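Local coordinates for xylose isomerase-like TIM barrel domain-containing protein (Sinorhizobium meliloti, PDB 3JU2) that is of unknown function but binds a zinc ion at the mouth of a xylose isomerase-like TIM barrel, at residues A[6-11]-A[246-251]; A[38-43]-A[63-68]; A[102-107]-A[143-148]; A[175-180]-A[199-204]. One frame throughout, in Å; residues are numbered along the deposited sequence.

Contact 1. Residues A[6-11]-A[246-251]; sequences EGLSIN and QEVEIF. With ZN (zinc ion), chain D.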
loop_
_atom_site.group_PDB
_atom_site.type_symbol
_atom_site.label_atom_id
_atom_site.label_comp_id
_atom_site.label_asym_id
_atom_site.label_seq_id
_atom_site.Cartn_x
_atom_site.Cartn_y
_atom_site.Cartn_z
ATOM N N GLU A 6 -18.341 16.366 -21.555
ATOM C CA GLU A 6 -18.865 15.003 -21.565
ATOM C C GLU A 6 -17.863 14.046 -20.944
ATOM O O GLU A 6 -16.664 14.098 -21.256
ATOM C CB GLU A 6 -19.188 14.544 -22.999
ATOM C CG GLU A 6 -20.451 15.161 -23.609
ATOM C CD GLU A 6 -21.732 14.746 -22.890
ATOM O OE1 GLU A 6 -21.844 13.571 -22.467
ATOM O OE2 GLU A 6 -22.632 15.601 -22.752
ATOM N N GLY A 7 -18.365 13.194 -20.059
ATOM C CA GLY A 7 -17.549 12.153 -19.425
ATOM C C GLY A 7 -16.739 12.573 -18.202
ATOM O O GLY A 7 -15.890 11.813 -17.737
ATOM N N LEU A 8 -16.987 13.783 -17.691
ATOM C CA LEU A 8 -16.333 14.259 -16.462
ATOM C C LEU A 8 -17.324 14.355 -15.316
ATOM O O LEU A 8 -18.430 14.880 -15.471
ATOM C CB LEU A 8 -15.641 15.606 -16.684
ATOM C CG LEU A 8 -14.883 16.271 -15.520
ATOM C CD1 LEU A 8 -13.744 15.387 -15.012
ATOM C CD2 LEU A 8 -14.340 17.611 -15.954
ATOM N N SER A 9 -16.932 13.806 -14.165
ATOM C CA SER A 9 -17.696 13.955 -12.940
ATOM C C SER A 9 -16.790 14.543 -11.844
ATOM O O SER A 9 -15.561 14.367 -11.880
ATOM C CB SER A 9 -18.274 12.621 -12.489
ATOM O OG SER A 9 -19.083 12.753 -11.327
ATOM N N ILE A 10 -17.398 15.250 -10.897
ATOM C CA ILE A 10 -16.655 15.821 -9.780
ATOM C C ILE A 10 -17.187 15.243 -8.487
ATOM O O ILE A 10 -18.349 15.450 -8.104
ATOM C CB ILE A 10 -16.691 17.397 -9.742
ATOM C CG1 ILE A 10 -16.126 18.015 -11.031
ATOM C CG2 ILE A 10 -16.017 17.946 -8.463
ATOM C CD1 ILE A 10 -14.621 17.799 -11.330
ATOM N N ASN A 11 -16.327 14.489 -7.809
ATOM C CA ASN A 11 -16.619 14.077 -6.445
ATOM C C ASN A 11 -16.439 15.343 -5.593
ATOM O O ASN A 11 -15.400 15.979 -5.646
ATOM C CB ASN A 11 -15.669 12.949 -6.017
ATOM C CG ASN A 11 -15.927 12.463 -4.608
ATOM O OD1 ASN A 11 -15.948 13.250 -3.665
ATOM N ND2 ASN A 11 -16.080 11.143 -4.447
ATOM N N GLN A 246 -15.527 9.726 -15.734
ATOM C CA GLN A 246 -14.376 9.731 -14.845
ATOM C C GLN A 246 -14.641 10.752 -13.732
ATOM O O GLN A 246 -14.884 11.922 -14.017
ATOM C CB GLN A 246 -13.114 10.128 -15.591
ATOM C CG GLN A 246 -12.717 9.139 -16.683
ATOM C CD GLN A 246 -11.475 9.539 -17.392
ATOM O OE1 GLN A 246 -10.432 9.792 -16.776
ATOM N NE2 GLN A 246 -11.553 9.580 -18.711
ATOM N N GLU A 247 -14.570 10.295 -12.481
ATOM C CA GLU A 247 -14.942 11.089 -11.317
ATOM C C GLU A 247 -13.714 11.611 -10.564
ATOM O O GLU A 247 -12.967 10.850 -9.940
ATOM C CB GLU A 247 -15.874 10.280 -10.424
ATOM C CG GLU A 247 -16.262 10.908 -9.076
ATOM C CD GLU A 247 -16.884 9.891 -8.113
ATOM O OE1 GLU A 247 -17.860 9.194 -8.508
ATOM O OE2 GLU A 247 -16.402 9.788 -6.951
ATOM N N VAL A 248 -13.503 12.922 -10.641
ATOM C CA VAL A 248 -12.420 13.578 -9.912
ATOM C C VAL A 248 -12.609 13.601 -8.385
ATOM O O VAL A 248 -13.504 14.284 -7.855
ATOM C CB VAL A 248 -12.178 15.014 -10.412
ATOM C CG1 VAL A 248 -10.964 15.618 -9.709
ATOM C CG2 VAL A 248 -11.923 15.018 -11.895
ATOM N N GLU A 249 -11.720 12.891 -7.694
ATOM C CA GLU A 249 -11.686 12.864 -6.223
ATOM C C GLU A 249 -10.288 13.195 -5.679
ATOM O O GLU A 249 -9.359 12.358 -5.686
ATOM C CB GLU A 249 -12.184 11.512 -5.697
ATOM C CG GLU A 249 -12.353 11.467 -4.168
ATOM C CD GLU A 249 -12.808 10.112 -3.687
ATOM O OE1 GLU A 249 -12.316 9.117 -4.244
ATOM O OE2 GLU A 249 -13.656 10.034 -2.771
ATOM N N ILE A 250 -10.130 14.438 -5.231
ATOM C CA ILE A 250 -8.844 14.946 -4.776
ATOM C C ILE A 250 -8.993 15.399 -3.315
ATOM O O ILE A 250 -9.872 16.196 -3.024
ATOM C CB ILE A 250 -8.381 16.158 -5.638
ATOM C CG1 ILE A 250 -8.086 15.714 -7.085
ATOM C CG2 ILE A 250 -7.127 16.790 -5.038
ATOM C CD1 ILE A 250 -7.923 16.865 -8.039
ATOM N N PHE A 251 -8.180 14.854 -2.407
ATOM C CA PHE A 251 -8.095 15.417 -1.046
ATOM C C PHE A 251 -6.758 16.107 -1.002
ATOM O O PHE A 251 -5.702 15.441 -1.080
ATOM C CB PHE A 251 -8.154 14.356 0.067
ATOM C CG PHE A 251 -9.282 13.348 -0.069
ATOM C CD1 PHE A 251 -10.528 13.700 -0.574
ATOM C CD2 PHE A 251 -9.098 12.049 0.385
ATOM C CE1 PHE A 251 -11.562 12.749 -0.685
ATOM C CE2 PHE A 251 -10.125 11.096 0.285
ATOM C CZ PHE A 251 -11.360 11.456 -0.247
HETATM ZN ZN ZN D . -12.232 7.105 -4.763
HETATM O O HOH W 1 -14.917 9.765 -19.588
#

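Contact 2. Residues A[38-43]-A[63-68]; sequences PWRDQV and TGLCRG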
loop_
_atom_site.group_PDB
_atom_site.type_symbol
_atom_site.label_atom_id
_atom_site.label_comp_id
_atom_site.label_asym_id
_atom_site.label_seq_id
_atom_site.Cartn_x
_atom_site.Cartn_y
_atom_site.Cartn_z
ATOM N N PRO A 38 -21.714 13.393 -4.468
ATOM C CA PRO A 38 -21.775 14.083 -3.186
ATOM C C PRO A 38 -21.500 13.147 -2.025
ATOM O O PRO A 38 -21.503 11.915 -2.185
ATOM C CB PRO A 38 -23.219 14.567 -3.125
ATOM C CG PRO A 38 -23.980 13.499 -3.877
ATOM C CD PRO A 38 -23.048 12.987 -4.948
ATOM N N TRP A 39 -21.276 13.743 -0.855
ATOM C CA TRP A 39 -21.048 13.004 0.377
ATOM C C TRP A 39 -22.296 13.120 1.245
ATOM O O TRP A 39 -23.045 14.103 1.150
ATOM C CB TRP A 39 -19.783 13.523 1.092
ATOM C CG TRP A 39 -18.506 13.055 0.416
ATOM C CD1 TRP A 39 -18.110 13.311 -0.873
ATOM C CD2 TRP A 39 -17.484 12.238 0.990
ATOM N NE1 TRP A 39 -16.907 12.701 -1.126
ATOM C CE2 TRP A 39 -16.504 12.031 -0.001
ATOM C CE3 TRP A 39 -17.298 11.660 2.251
ATOM C CZ2 TRP A 39 -15.343 11.277 0.235
ATOM C CZ3 TRP A 39 -16.152 10.916 2.478
ATOM C CH2 TRP A 39 -15.197 10.716 1.467
ATOM N N ARG A 40 -22.523 12.107 2.070
ATOM C CA ARG A 40 -23.715 12.034 2.898
ATOM C C ARG A 40 -23.864 13.219 3.869
ATOM O O ARG A 40 -24.971 13.690 4.076
ATOM C CB ARG A 40 -23.773 10.700 3.624
ATOM C CG ARG A 40 -24.100 9.546 2.681
ATOM C CD ARG A 40 -23.854 8.236 3.353
ATOM N NE ARG A 40 -24.849 7.987 4.381
ATOM C CZ ARG A 40 -24.700 7.115 5.368
ATOM N NH1 ARG A 40 -23.587 6.403 5.465
ATOM N NH2 ARG A 40 -25.672 6.948 6.254
ATOM N N ASP A 41 -22.754 13.727 4.405
ATOM C CA ASP A 41 -22.806 14.913 5.283
ATOM C C ASP A 41 -23.196 16.210 4.551
ATOM O O ASP A 41 -23.906 17.048 5.111
ATOM C CB ASP A 41 -21.519 15.073 6.117
ATOM C CG ASP A 41 -20.276 15.368 5.281
ATOM O OD1 ASP A 41 -20.238 15.082 4.067
ATOM O OD2 ASP A 41 -19.306 15.891 5.865
ATOM N N GLN A 42 -22.767 16.336 3.296
ATOM C CA GLN A 42 -23.151 17.449 2.412
ATOM C C GLN A 42 -24.643 17.440 2.095
ATOM O O GLN A 42 -25.291 18.492 2.052
ATOM C CB GLN A 42 -22.348 17.412 1.108
ATOM C CG GLN A 42 -20.852 17.476 1.316
ATOM C CD GLN A 42 -20.079 17.361 0.026
ATOM O OE1 GLN A 42 -20.328 16.468 -0.783
ATOM N NE2 GLN A 42 -19.122 18.258 -0.170
ATOM N N VAL A 43 -25.166 16.243 1.855
ATOM C CA VAL A 43 -26.583 16.032 1.599
ATOM C C VAL A 43 -27.403 16.387 2.852
ATOM O O VAL A 43 -28.426 17.067 2.754
ATOM C CB VAL A 43 -26.841 14.574 1.125
ATOM C CG1 VAL A 43 -28.321 14.295 0.974
ATOM C CG2 VAL A 43 -26.127 14.329 -0.227
ATOM N N THR A 63 -22.587 9.902 -10.055
ATOM C CA THR A 63 -21.714 8.757 -10.364
ATOM C C THR A 63 -21.509 7.833 -9.141
ATOM O O THR A 63 -21.046 6.694 -9.260
ATOM C CB THR A 63 -20.375 9.225 -10.979
ATOM O OG1 THR A 63 -19.803 10.281 -10.188
ATOM C CG2 THR A 63 -20.603 9.751 -12.392
ATOM N N GLY A 64 -21.886 8.347 -7.984
ATOM C CA GLY A 64 -21.775 7.668 -6.724
ATOM C C GLY A 64 -22.335 8.500 -5.597
ATOM O O GLY A 64 -22.415 9.690 -5.713
ATOM N N LEU A 65 -22.723 7.851 -4.516
ATOM C CA LEU A 65 -22.840 8.460 -3.218
ATOM C C LEU A 65 -21.753 7.979 -2.270
ATOM O O LEU A 65 -21.569 6.812 -2.118
ATOM C CB LEU A 65 -24.204 8.163 -2.619
ATOM C CG LEU A 65 -24.532 8.827 -1.287
ATOM C CD1 LEU A 65 -24.604 10.290 -1.398
ATOM C CD2 LEU A 65 -25.757 8.311 -0.689
ATOM N N CYS A 66 -21.025 8.921 -1.682
ATOM C CA CYS A 66 -20.038 8.601 -0.666
ATOM C C CYS A 66 -20.632 8.829 0.715
ATOM O O CYS A 66 -21.422 9.751 0.919
ATOM C CB CYS A 66 -18.785 9.461 -0.847
ATOM S SG CYS A 66 -17.925 9.207 -2.417
ATOM N N ARG A 67 -20.249 7.983 1.662
ATOM C CA ARG A 67 -20.069 6.575 1.409
ATOM C C ARG A 67 -20.798 5.712 2.427
ATOM O O ARG A 67 -21.154 6.154 3.482
ATOM C CB ARG A 67 -18.593 6.223 1.441
ATOM C CG ARG A 67 -17.954 6.466 2.777
ATOM C CD ARG A 67 -16.895 7.509 2.759
ATOM N NE ARG A 67 -16.543 7.911 4.110
ATOM C CZ ARG A 67 -15.312 7.972 4.584
ATOM N NH1 ARG A 67 -15.106 8.349 5.827
ATOM N NH2 ARG A 67 -14.275 7.664 3.820
ATOM N N GLY A 68 -20.996 4.462 2.073
ATOM C CA GLY A 68 -21.304 3.442 3.037
ATOM C C GLY A 68 -20.101 2.634 3.443
ATOM O O GLY A 68 -18.996 2.967 3.113
#

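Contact 3. Residues A[102-107]-A[143-148]; sequences VLVAGG and EPLHPM. With ZN (zinc ion), chain D.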
loop_
_atom_site.group_PDB
_atom_site.type_symbol
_atom_site.label_atom_id
_atom_site.label_comp_id
_atom_site.label_asym_id
_atom_site.label_seq_id
_atom_site.Cartn_x
_atom_site.Cartn_y
_atom_site.Cartn_z
ATOM N N VAL A 102 -20.975 3.922 -2.903
ATOM C CA VAL A 102 -19.574 3.564 -2.673
ATOM C C VAL A 102 -19.401 2.989 -1.259
ATOM O O VAL A 102 -19.879 3.571 -0.294
ATOM C CB VAL A 102 -18.620 4.798 -2.899
ATOM C CG1 VAL A 102 -17.155 4.481 -2.513
ATOM C CG2 VAL A 102 -18.694 5.277 -4.341
ATOM N N LEU A 103 -18.723 1.854 -1.139
ATOM C CA LEU A 103 -18.460 1.241 0.168
ATOM C C LEU A 103 -16.977 1.294 0.530
ATOM O O LEU A 103 -16.123 0.798 -0.216
ATOM C CB LEU A 103 -18.930 -0.213 0.204
ATOM C CG LEU A 103 -20.400 -0.534 -0.080
ATOM C CD1 LEU A 103 -20.604 -2.032 0.052
ATOM C CD2 LEU A 103 -21.360 0.216 0.831
ATOM N N VAL A 104 -16.693 1.914 1.673
ATOM C CA VAL A 104 -15.339 1.954 2.241
ATOM C C VAL A 104 -15.387 1.070 3.484
ATOM O O VAL A 104 -16.125 1.344 4.435
ATOM C CB VAL A 104 -14.893 3.390 2.561
ATOM C CG1 VAL A 104 -13.581 3.386 3.346
ATOM C CG2 VAL A 104 -14.759 4.203 1.266
ATOM N N ALA A 105 -14.608 -0.000 3.433
ATOM C CA ALA A 105 -14.844 -1.190 4.243
ATOM C C ALA A 105 -14.835 -0.981 5.767
ATOM O O ALA A 105 -15.611 -1.619 6.469
ATOM C CB ALA A 105 -13.878 -2.289 3.844
ATOM N N GLY A 106 -13.984 -0.077 6.260
ATOM C CA GLY A 106 -13.714 0.016 7.706
ATOM C C GLY A 106 -12.440 -0.762 7.995
ATOM O O GLY A 106 -12.124 -1.738 7.308
ATOM N N GLY A 107 -11.686 -0.336 9.010
ATOM C CA GLY A 107 -10.439 -1.017 9.386
ATOM C C GLY A 107 -10.637 -1.975 10.545
ATOM O O GLY A 107 -11.746 -2.501 10.752
ATOM N N GLU A 143 -15.102 -0.071 -2.888
ATOM C CA GLU A 143 -13.948 0.685 -3.339
ATOM C C GLU A 143 -12.725 0.138 -2.617
ATOM O O GLU A 143 -12.565 0.400 -1.411
ATOM C CB GLU A 143 -14.131 2.185 -3.072
ATOM C CG GLU A 143 -12.885 2.987 -3.388
ATOM C CD GLU A 143 -13.093 4.489 -3.242
ATOM O OE1 GLU A 143 -13.947 4.932 -2.445
ATOM O OE2 GLU A 143 -12.365 5.227 -3.912
ATOM N N PRO A 144 -11.881 -0.646 -3.330
ATOM C CA PRO A 144 -10.668 -1.055 -2.658
ATOM C C PRO A 144 -9.820 0.180 -2.327
ATOM O O PRO A 144 -9.701 1.089 -3.158
ATOM C CB PRO A 144 -9.959 -1.925 -3.694
ATOM C CG PRO A 144 -10.542 -1.567 -5.005
ATOM C CD PRO A 144 -11.945 -1.166 -4.719
ATOM N N LEU A 145 -9.312 0.229 -1.100
ATOM C CA LEU A 145 -8.485 1.356 -0.653
ATOM C C LEU A 145 -7.024 1.003 -0.650
ATOM O O LEU A 145 -6.633 -0.157 -0.449
ATOM C CB LEU A 145 -8.913 1.857 0.730
ATOM C CG LEU A 145 -9.689 3.182 0.735
ATOM C CD1 LEU A 145 -11.036 3.103 0.035
ATOM C CD2 LEU A 145 -9.876 3.694 2.188
ATOM N N HIS A 146 -6.195 2.010 -0.888
ATOM C CA HIS A 146 -4.761 1.839 -0.797
ATOM C C HIS A 146 -4.363 1.024 0.459
ATOM O O HIS A 146 -4.905 1.249 1.554
ATOM C CB HIS A 146 -4.062 3.202 -0.738
ATOM C CG HIS A 146 -2.622 3.128 -1.106
ATOM N ND1 HIS A 146 -1.670 2.574 -0.277
ATOM C CD2 HIS A 146 -1.972 3.494 -2.240
ATOM C CE1 HIS A 146 -0.492 2.618 -0.877
ATOM N NE2 HIS A 146 -0.646 3.192 -2.060
ATOM N N PRO A 147 -3.441 0.060 0.289
ATOM C CA PRO A 147 -2.874 -0.715 1.417
ATOM C C PRO A 147 -2.469 0.114 2.656
ATOM O O PRO A 147 -2.581 -0.378 3.751
ATOM C CB PRO A 147 -1.660 -1.373 0.794
ATOM C CG PRO A 147 -2.151 -1.684 -0.573
ATOM C CD PRO A 147 -2.934 -0.436 -0.995
ATOM N N MET A 148 -2.049 1.369 2.485
ATOM C CA MET A 148 -1.702 2.192 3.665
ATOM C C MET A 148 -2.880 2.469 4.600
ATOM O O MET A 148 -2.682 2.836 5.775
ATOM C CB MET A 148 -0.940 3.484 3.273
ATOM C CG MET A 148 -1.715 4.616 2.617
ATOM S SD MET A 148 -0.531 5.904 1.968
ATOM C CE MET A 148 -1.641 6.604 0.754
HETATM ZN ZN ZN D . -12.232 7.105 -4.763
HETATM O O HOH W 2 -13.571 -0.672 0.827
#

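Contact 4. Residues A[175-180]-A[199-204]; sequences VAIDVY and KAILAH. With ZN (zinc ion), chain D.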
loop_
_atom_site.group_PDB
_atom_site.type_symbol
_atom_site.label_atom_id
_atom_site.label_comp_id
_atom_site.label_asym_id
_atom_site.label_seq_id
_atom_site.Cartn_x
_atom_site.Cartn_y
_atom_site.Cartn_z
ATOM N N VAL A 175 -17.432 -2.925 -8.224
ATOM C CA VAL A 175 -16.243 -2.187 -7.772
ATOM C C VAL A 175 -16.222 -0.719 -8.261
ATOM O O VAL A 175 -16.641 -0.416 -9.390
ATOM C CB VAL A 175 -14.912 -2.927 -8.119
ATOM C CG1 VAL A 175 -14.848 -4.321 -7.414
ATOM C CG2 VAL A 175 -14.722 -3.060 -9.633
ATOM N N ALA A 176 -15.765 0.177 -7.372
ATOM C CA ALA A 176 -15.352 1.529 -7.739
ATOM C C ALA A 176 -13.833 1.485 -7.853
ATOM O O ALA A 176 -13.151 1.179 -6.873
ATOM C CB ALA A 176 -15.780 2.546 -6.665
ATOM N N ILE A 177 -13.314 1.714 -9.053
ATOM C CA ILE A 177 -11.891 1.693 -9.281
ATOM C C ILE A 177 -11.341 3.117 -9.162
ATOM O O ILE A 177 -11.547 3.940 -10.054
ATOM C CB ILE A 177 -11.520 1.092 -10.669
ATOM C CG1 ILE A 177 -12.102 -0.324 -10.814
ATOM C CG2 ILE A 177 -9.995 1.122 -10.895
ATOM C CD1 ILE A 177 -11.927 -0.913 -12.204
ATOM N N ASP A 178 -10.653 3.387 -8.052
ATOM C CA ASP A 178 -9.973 4.687 -7.831
ATOM C C ASP A 178 -8.491 4.525 -8.095
ATOM O O ASP A 178 -7.795 3.739 -7.419
ATOM C CB ASP A 178 -10.232 5.173 -6.394
ATOM C CG ASP A 178 -9.710 6.630 -6.113
ATOM O OD1 ASP A 178 -8.759 7.138 -6.734
ATOM O OD2 ASP A 178 -10.316 7.287 -5.241
ATOM N N VAL A 179 -7.973 5.280 -9.061
ATOM C CA VAL A 179 -6.560 5.185 -9.432
ATOM C C VAL A 179 -5.589 5.384 -8.247
ATOM O O VAL A 179 -4.518 4.785 -8.225
ATOM C CB VAL A 179 -6.192 6.130 -10.621
ATOM C CG1 VAL A 179 -7.060 5.809 -11.860
ATOM C CG2 VAL A 179 -6.290 7.649 -10.225
ATOM N N TYR A 180 -5.981 6.202 -7.258
ATOM C CA TYR A 180 -5.130 6.475 -6.093
ATOM C C TYR A 180 -4.902 5.183 -5.310
ATOM O O TYR A 180 -3.797 4.917 -4.848
ATOM C CB TYR A 180 -5.758 7.522 -5.171
ATOM C CG TYR A 180 -4.736 8.217 -4.304
ATOM C CD1 TYR A 180 -3.860 9.145 -4.861
ATOM C CD2 TYR A 180 -4.640 7.942 -2.929
ATOM C CE1 TYR A 180 -2.893 9.789 -4.073
ATOM C CE2 TYR A 180 -3.690 8.600 -2.115
ATOM C CZ TYR A 180 -2.829 9.528 -2.701
ATOM O OH TYR A 180 -1.889 10.173 -1.937
ATOM N N LYS A 199 -18.559 -7.909 -15.559
ATOM C CA LYS A 199 -19.409 -6.707 -15.648
ATOM C C LYS A 199 -19.555 -6.035 -14.268
ATOM O O LYS A 199 -20.664 -5.700 -13.841
ATOM C CB LYS A 199 -20.787 -7.029 -16.254
ATOM C CG LYS A 199 -20.731 -7.601 -17.668
ATOM C CD LYS A 199 -22.105 -8.094 -18.129
ATOM C CE LYS A 199 -22.015 -8.792 -19.492
ATOM N NZ LYS A 199 -21.249 -10.077 -19.434
ATOM N N ALA A 200 -18.436 -5.873 -13.561
ATOM C CA ALA A 200 -18.484 -5.379 -12.171
ATOM C C ALA A 200 -18.007 -3.929 -12.003
ATOM O O ALA A 200 -18.051 -3.391 -10.890
ATOM C CB ALA A 200 -17.678 -6.301 -11.249
ATOM N N ILE A 201 -17.549 -3.298 -13.083
ATOM C CA ILE A 201 -17.096 -1.901 -12.983
ATOM C C ILE A 201 -18.282 -0.931 -12.843
ATOM O O ILE A 201 -19.122 -0.814 -13.748
ATOM C CB ILE A 201 -16.123 -1.481 -14.094
ATOM C CG1 ILE A 201 -14.998 -2.512 -14.245
ATOM C CG2 ILE A 201 -15.507 -0.100 -13.756
ATOM C CD1 ILE A 201 -14.044 -2.288 -15.402
ATOM N N LEU A 202 -18.357 -0.274 -11.681
ATOM C CA LEU A 202 -19.451 0.647 -11.355
ATOM C C LEU A 202 -19.035 2.135 -11.356
ATOM O O LEU A 202 -19.875 3.016 -11.577
ATOM C CB LEU A 202 -20.108 0.270 -10.025
ATOM C CG LEU A 202 -20.929 -1.027 -9.974
ATOM C CD1 LEU A 202 -21.338 -1.345 -8.544
ATOM C CD2 LEU A 202 -22.172 -0.938 -10.892
ATOM N N ALA A 203 -17.747 2.396 -11.134
ATOM C CA ALA A 203 -17.220 3.763 -11.105
ATOM C C ALA A 203 -15.731 3.792 -11.352
ATOM O O ALA A 203 -15.028 2.796 -11.122
ATOM C CB ALA A 203 -17.548 4.448 -9.756
ATOM N N HIS A 204 -15.250 4.949 -11.800
ATOM C CA HIS A 204 -13.840 5.165 -12.043
ATOM C C HIS A 204 -13.468 6.541 -11.461
ATOM O O HIS A 204 -14.002 7.582 -11.890
ATOM C CB HIS A 204 -13.556 5.065 -13.549
ATOM C CG HIS A 204 -12.155 5.401 -13.942
ATOM N ND1 HIS A 204 -11.829 5.768 -15.224
ATOM C CD2 HIS A 204 -10.989 5.390 -13.246
ATOM C CE1 HIS A 204 -10.532 5.997 -15.304
ATOM N NE2 HIS A 204 -9.998 5.780 -14.115
HETATM ZN ZN ZN D . -12.232 7.105 -4.763
#

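Contact 1. Residues A[6-11]-A[246-251]
Gly7 O is gripped twice, by Gln246 N at 2.9 Å and by a water that reaches on, weakly, to Gln246 NE2. From there two parallel strands run in register, Ser9 N meeting Gln246 O at 2.8 Å and Ser9 O receiving Val248 N, while Asn11 N closes on Val248 O at a more bent angle. Asn11 ND2 donates to Glu247 OE2 over 2.9 Å, a fairly straight bond close to the Asn11 amide plane that reaches the oxygen on its anti side, out of the plane of the carboxylate. The other end of the same amide is held as well: Asn11 OD1 accepts from Trp39 NE1 and from the backbone of Ala13, fixing the rotation of the group. Asn11 ND2 also comes within 3.1 Å of Glu249 OE2, but at an angle too poor for a hydrogen bond; Glu249 OE1 binds the zinc ion at 2.1 Å. Asn11 is thus a second-shell neighbour of the metal ligand. With CG opposite its backbone N (chi1 -180°), its side chain reaches over to both glutamates. The second oxygen of Glu247, OE1, is taken up by Thr63 OG1, which also bonds Ser9 OG. On the sheet face of Leu8, Ile10 and Val248, Leu8 CD1 touches Val248 CG2 at 3.6 Å, and Ile10 CD1 lies beside Val248 CB at 3.8 Å. These strands, first and last in the sequence, close the eight-stranded barrel; helix 261-276 packs on the side of Leu8, Ile10 and Val248, with strands 35-37 and 201-206 on the two flanks.

Contact 2. Residues A[38-43]-A[63-68]
Trp39 and Cys66 meet ring to methylene: Cys66 CB sits almost straight over the five-membered ring, 3.5 Å from its centroid in a CH-pi contact, and Cys66 SG lies over the same face, 4.2 Å from that centroid, a sulfur-aromatic contact. Farther along the indole, Trp39 CZ3 packs over a face of the Arg67 guanidinium near its rim, 3.4 Å from Arg67 NE, the planes 44° apart. The Arg67 chain, bent at chi2 (-116°), brings its end back to the ring. Among the polar contacts, Cys66 N gives a nearly straight bond to Pro38 O, and Cys66 O accepts from Arg40 N at 2.8 Å, bridging the two backbones. Arg40 NH1 reaches Arg67 O in the plane of its own guanidinium, at 3.1 Å, while Arg40 NH2 forms a salt bridge with Asp85. Trp39 holds the N-cap position of helix 40-46, its backbone N donating to Gln42 OE1. The apolar share falls to Leu65, whose CD1 touches Pro38 CG at 4.1 Å. Arg67 NH2 hydrogen-bonds a glycerol, probably from the crystallisation liquor. The arrangement belongs to the C-terminal ends of adjacent TIM-barrel strands, here beside the zinc site, where Trp39 packs on the zinc ligand Glu249.

Contact 3. Residues A[102-107]-A[143-148]
Glu143 holds CG opposite its backbone N (chi1 174°) and stays extended through chi2 (175°), a reach that carries its carboxylate past Val102 and Val104 to the zinc ion. Val102, with CG1 likewise opposite its own N, sets that methyl 3.2 Å from Glu143 OE1. Val104 CG2 approaches the same oxygen more loosely, at 3.9 Å, its side chain lying alongside that of Glu143 and pointing the same way. The two valines thus line the oxygen turned from the metal, while Glu143 OE2 binds zinc at 2.1 Å. The backbone contributes one direct bond, Glu143 N to Leu103 O, nearly straight and in the carbonyl plane. This is the C-terminal mouth of a TIM barrel, where strand 101-104 lies beside the chain leaving strand 140-142; Asp178, His205 and Glu249 complete the metal site. Past Glu143 the two chains spread apart, and a water fills the role of further strand pairing: it donates to Leu103 O and to Glu143 O, the latter at 2.7 Å, and accepts from Ala105 N. Leu103 O therefore takes two donors, one from the protein and one from water. Beyond the water the contact turns apolar, Leu145 CD2 meeting Val104 CG1 at 3.9 Å with the side chains crossed at about a right angle. Farther along the second segment, His146 and Pro147 pack against Pro147 of the second subunit.

Contact 4. Residues A[175-180]-A[199-204]
Val175 O takes two backbone donors from the neighbouring strand: Leu202 N at 2.9 Å and Ala203 N weakly, at 3.5 Å. This doubled acceptance marks a beta bulge, where the pairing slips by one residue between Val175-Ile201 and Ala176-Ala203. On either side of it the parallel pattern is regular: Val175 N donates to Ala200 O at 2.8 Å, and Ile177 N to Ala203 O at 2.9 Å. The backbone pairing runs on to His205, which bonds with Ile177 and Val179. Ile177 O also receives a CA-H...O contact from His204 CA and lies at the edge of the His204 ring, whose ND1 is bonded by Arg234. The ring edge near NE2 meets Val179 CG1 at 3.7 Å. Ala176 CB and Ala203 CB touch on one face of the sheet, while Ile177 CD1 packs on Ile201 CG2 on the other. Asp178 points away from the second strand and divides its carboxylate: OD1 accepts from Tyr180 N, an N-cap bond to helix 179-182, whereas OD2 binds zinc at 2.0 Å and also receives Arg220 NH1. A metal-binding aspartate where a barrel strand gives way to a helix is consistent with the metal site at the C-terminal strand ends of xylose isomerase-like TIM barrels.

How the contacts relate
All four contacts lie in one parallel eight-stranded barrel. Contact 1 joins the first strand to the last and encloses the others along the chain; inside it contacts 2, 3 and 4 follow in series. Their centres stand 12 to 18 Å apart, the widest gap being between contacts 1 and 3, on opposite sides of the chain's centre. Strands 61-69 and 101-104 are neighbours linking contacts 2 and 3, as are strands 201-206 and 246-248 for contacts 4 and 1. Contacts 1, 3 and 4 each supply one zinc ligand, so residues distant in sequence converge on a single metal, with His205 as the fourth; contact 2 borders this site through Trp39.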